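Local coordinates for protein serine-threonine phosphatase 2C (Toxoplasma gondii, PDB 2I44) that probably removes phosphate from serine and threonine residues of proteins as a metal-dependent PP2C-family phosphatase, and binds calcium ions in this crystal, at residues Asp102-Val113 with Val144-Gly153. Numbering follows the deposited sequence.
Sequences DEKLPQLLDQAV and VLAKGFVAVG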
loop_
_atom_site.group_PDB
_atom_site.type_symbol
_atom_site.label_atom_id
_atom_site.label_comp_id
_atom_site.label_asym_id
_atom_site.label_seq_id
_atom_site.Cartn_x
_atom_site.Cartn_y
_atom_site.Cartn_z
ATOM N N ASP A 102 23.991 8.431 3.674
ATOM C CA ASP A 102 23.048 8.972 2.705
ATOM C C ASP A 102 23.284 8.486 1.286
ATOM O O ASP A 102 22.404 8.586 0.436
ATOM C CB ASP A 102 23.087 10.498 2.742
ATOM C CG ASP A 102 22.365 11.060 3.944
ATOM O OD1 ASP A 102 22.386 10.410 5.010
ATOM O OD2 ASP A 102 21.781 12.155 3.825
ATOM N N GLU A 103 24.469 7.949 1.025
ATOM C CA GLU A 103 24.769 7.462 -0.307
ATOM C C GLU A 103 24.452 5.985 -0.473
ATOM O O GLU A 103 24.095 5.541 -1.561
ATOM C CB GLU A 103 26.238 7.715 -0.634
ATOM C CG GLU A 103 26.658 7.209 -1.997
ATOM C CD GLU A 103 27.986 7.790 -2.442
ATOM O OE1 GLU A 103 28.957 7.730 -1.653
ATOM O OE2 GLU A 103 28.058 8.306 -3.580
ATOM N N LYS A 104 24.569 5.224 0.610
ATOM C CA LYS A 104 24.316 3.789 0.544
ATOM C C LYS A 104 22.949 3.378 1.096
ATOM O O LYS A 104 22.382 2.369 0.677
ATOM C CB LYS A 104 25.422 3.042 1.297
ATOM C CG LYS A 104 26.827 3.444 0.843
ATOM C CD LYS A 104 27.924 2.713 1.609
ATOM C CE LYS A 104 28.013 1.254 1.198
ATOM N NZ LYS A 104 29.066 0.524 1.968
ATOM N N LEU A 105 22.422 4.174 2.019
ATOM C CA LEU A 105 21.137 3.896 2.655
ATOM C C LEU A 105 19.983 3.656 1.680
ATOM O O LEU A 105 19.185 2.746 1.887
ATOM C CB LEU A 105 20.780 5.026 3.630
ATOM C CG LEU A 105 19.604 4.801 4.593
ATOM C CD1 LEU A 105 19.826 3.531 5.399
ATOM C CD2 LEU A 105 19.461 5.989 5.526
ATOM N N PRO A 106 19.877 4.464 0.608
ATOM C CA PRO A 106 18.790 4.280 -0.360
ATOM C C PRO A 106 18.702 2.889 -0.977
ATOM O O PRO A 106 17.625 2.293 -1.005
ATOM C CB PRO A 106 19.067 5.363 -1.399
ATOM C CG PRO A 106 19.639 6.461 -0.560
ATOM C CD PRO A 106 20.615 5.707 0.320
ATOM N N GLN A 107 19.820 2.364 -1.471
ATOM C CA GLN A 107 19.790 1.037 -2.073
ATOM C C GLN A 107 19.567 -0.066 -1.043
ATOM O O GLN A 107 19.004 -1.114 -1.365
ATOM C CB GLN A 107 21.071 0.759 -2.870
ATOM C CG GLN A 107 21.119 1.457 -4.229
ATOM C CD GLN A 107 19.790 1.367 -4.991
ATOM O OE1 GLN A 107 19.086 2.372 -5.162
ATOM N NE2 GLN A 107 19.441 0.160 -5.441
ATOM N N LEU A 108 20.015 0.157 0.190
ATOM C CA LEU A 108 19.814 -0.833 1.237
ATOM C C LEU A 108 18.325 -0.876 1.577
ATOM O O LEU A 108 17.756 -1.946 1.797
ATOM C CB LEU A 108 20.631 -0.477 2.479
ATOM C CG LEU A 108 22.150 -0.683 2.391
ATOM C CD1 LEU A 108 22.807 -0.198 3.675
ATOM C CD2 LEU A 108 22.459 -2.165 2.159
ATOM N N LEU A 109 17.694 0.295 1.606
ATOM C CA LEU A 109 16.268 0.386 1.899
ATOM C C LEU A 109 15.459 -0.234 0.765
ATOM O O LEU A 109 14.476 -0.928 1.004
ATOM C CB LEU A 109 15.846 1.847 2.091
ATOM C CG LEU A 109 16.386 2.577 3.322
ATOM C CD1 LEU A 109 15.920 4.036 3.305
ATOM C CD2 LEU A 109 15.897 1.873 4.578
ATOM N N ASP A 110 15.874 0.026 -0.470
ATOM C CA ASP A 110 15.198 -0.514 -1.640
ATOM C C ASP A 110 15.194 -2.034 -1.540
ATOM O O ASP A 110 14.141 -2.679 -1.595
ATOM C CB ASP A 110 15.927 -0.064 -2.921
ATOM C CG ASP A 110 15.387 -0.733 -4.184
ATOM O OD1 ASP A 110 15.500 -1.971 -4.306
ATOM O OD2 ASP A 110 14.858 -0.021 -5.065
ATOM N N GLN A 111 16.384 -2.599 -1.376
ATOM C CA GLN A 111 16.540 -4.044 -1.273
ATOM C C GLN A 111 15.748 -4.657 -0.119
ATOM O O GLN A 111 15.173 -5.738 -0.256
ATOM C CB GLN A 111 18.025 -4.393 -1.117
ATOM C CG GLN A 111 18.308 -5.879 -1.054
ATOM C CD GLN A 111 17.922 -6.594 -2.334
ATOM O OE1 GLN A 111 18.391 -6.241 -3.420
ATOM N NE2 GLN A 111 17.065 -7.602 -2.215
ATOM N N ALA A 112 15.717 -3.977 1.022
ATOM C CA ALA A 112 14.985 -4.494 2.176
ATOM C C ALA A 112 13.480 -4.540 1.905
ATOM O O ALA A 112 12.800 -5.493 2.284
ATOM C CB ALA A 112 15.268 -3.632 3.411
ATOM N N VAL A 113 12.959 -3.500 1.267
ATOM C CA VAL A 113 11.533 -3.448 0.962
ATOM C C VAL A 113 11.221 -4.555 -0.035
ATOM O O VAL A 113 10.194 -5.220 0.059
ATOM C CB VAL A 113 11.140 -2.069 0.385
ATOM C CG1 VAL A 113 9.697 -2.083 -0.115
ATOM C CG2 VAL A 113 11.298 -1.007 1.464
ATOM N N VAL A 144 8.559 3.219 4.174
ATOM C CA VAL A 144 9.503 3.003 5.252
ATOM C C VAL A 144 10.297 4.294 5.457
ATOM O O VAL A 144 11.062 4.707 4.585
ATOM C CB VAL A 144 10.455 1.828 4.925
ATOM C CG1 VAL A 144 11.523 1.678 6.015
ATOM C CG2 VAL A 144 9.648 0.538 4.804
ATOM N N LEU A 145 10.069 4.946 6.593
ATOM C CA LEU A 145 10.770 6.175 6.933
ATOM C C LEU A 145 12.021 5.792 7.718
ATOM O O LEU A 145 11.935 5.059 8.701
ATOM C CB LEU A 145 9.886 7.078 7.797
ATOM C CG LEU A 145 10.588 8.303 8.398
ATOM C CD1 LEU A 145 10.949 9.281 7.292
ATOM C CD2 LEU A 145 9.678 8.974 9.420
ATOM N N ALA A 146 13.178 6.280 7.279
ATOM C CA ALA A 146 14.437 5.985 7.955
ATOM C C ALA A 146 15.468 7.067 7.655
ATOM O O ALA A 146 15.864 7.263 6.501
ATOM C CB ALA A 146 14.968 4.626 7.512
ATOM N N LYS A 147 15.886 7.767 8.707
ATOM C CA LYS A 147 16.880 8.833 8.622
ATOM C C LYS A 147 16.707 9.750 7.409
ATOM O O LYS A 147 17.600 9.860 6.569
ATOM C CB LYS A 147 18.291 8.235 8.613
ATOM C CG LYS A 147 19.398 9.245 8.905
ATOM C CD LYS A 147 20.784 8.636 8.732
ATOM C CE LYS A 147 21.878 9.659 9.030
ATOM N NZ LYS A 147 23.250 9.139 8.744
ATOM N N GLY A 148 15.550 10.396 7.315
ATOM C CA GLY A 148 15.310 11.315 6.216
ATOM C C GLY A 148 14.938 10.720 4.873
ATOM O O GLY A 148 14.730 11.459 3.913
ATOM N N PHE A 149 14.853 9.397 4.790
ATOM C CA PHE A 149 14.489 8.744 3.540
ATOM C C PHE A 149 13.192 7.971 3.690
ATOM O O PHE A 149 12.906 7.412 4.750
ATOM C CB PHE A 149 15.583 7.773 3.097
ATOM C CG PHE A 149 16.822 8.444 2.581
ATOM C CD1 PHE A 149 16.828 9.056 1.332
ATOM C CD2 PHE A 149 17.980 8.481 3.353
ATOM C CE1 PHE A 149 17.970 9.698 0.857
ATOM C CE2 PHE A 149 19.131 9.120 2.891
ATOM C CZ PHE A 149 19.127 9.732 1.640
ATOM N N VAL A 150 12.402 7.953 2.624
ATOM C CA VAL A 150 11.159 7.209 2.624
ATOM C C VAL A 150 11.216 6.242 1.457
ATOM O O VAL A 150 11.286 6.654 0.297
ATOM C CB VAL A 150 9.930 8.121 2.471
ATOM C CG1 VAL A 150 8.663 7.273 2.391
ATOM C CG2 VAL A 150 9.844 9.058 3.655
ATOM N N ALA A 151 11.220 4.955 1.785
ATOM C CA ALA A 151 11.256 3.905 0.785
ATOM C C ALA A 151 9.821 3.485 0.499
ATOM O O ALA A 151 9.199 2.790 1.305
ATOM C CB ALA A 151 12.060 2.717 1.307
ATOM N N VAL A 152 9.299 3.920 -0.642
ATOM C CA VAL A 152 7.939 3.593 -1.037
ATOM C C VAL A 152 7.887 2.299 -1.847
ATOM O O VAL A 152 8.669 2.094 -2.780
ATOM C CB VAL A 152 7.308 4.726 -1.898
ATOM C CG1 VAL A 152 5.930 4.311 -2.377
ATOM C CG2 VAL A 152 7.204 6.005 -1.092
ATOM N N GLY A 153 6.958 1.429 -1.479
ATOM C CA GLY A 153 6.784 0.182 -2.194
ATOM C C GLY A 153 5.299 -0.048 -2.379
ATOM O O GLY A 153 4.493 0.459 -1.592
#
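D102 and K147 make the polar approach here, a loose one: OD1 of D102 lies 4.0 Å from NZ of K147, too far for a salt bridge, and no hydrogen bond joins helix to hairpin. The carboxylate of D102 also has a long, weak ion pair with R253. K147 comes toward that carboxylate on a fully extended chain that starts in the type I' turn from A146 to F149.

The rest is mainly apolar, and F149 has the largest share. With chi1 at -73°, its CG stands anti to the carbonyl carbon, and the ring runs out between D102, L105 and P106. P106 puts CG over one face in a CH-pi contact, 4.1 Å from the ring centroid. CD2 of L105 comes in obliquely, 3.6 Å from CD2 of F149, while CE2 of F149 lies 3.9 Å from CG of D102, whose carboxylate plane is turned 74° from the ring.

L109 straddles the hairpin: CD1 meets CB of F149, CD2 faces CB of A146, and its CB rests 4.0 Å from CB of A151. V113 sets CG2 against CB of A151 and CG2 of V144.

Helix 98-130 thus lies on one face of the PP2C beta-sandwich, its segment 102-113 running at 31° to strand 149-153. Strand 248-253 pairs with that strand and adds V251 against F149, while W85 of helix 83-92 touches L109.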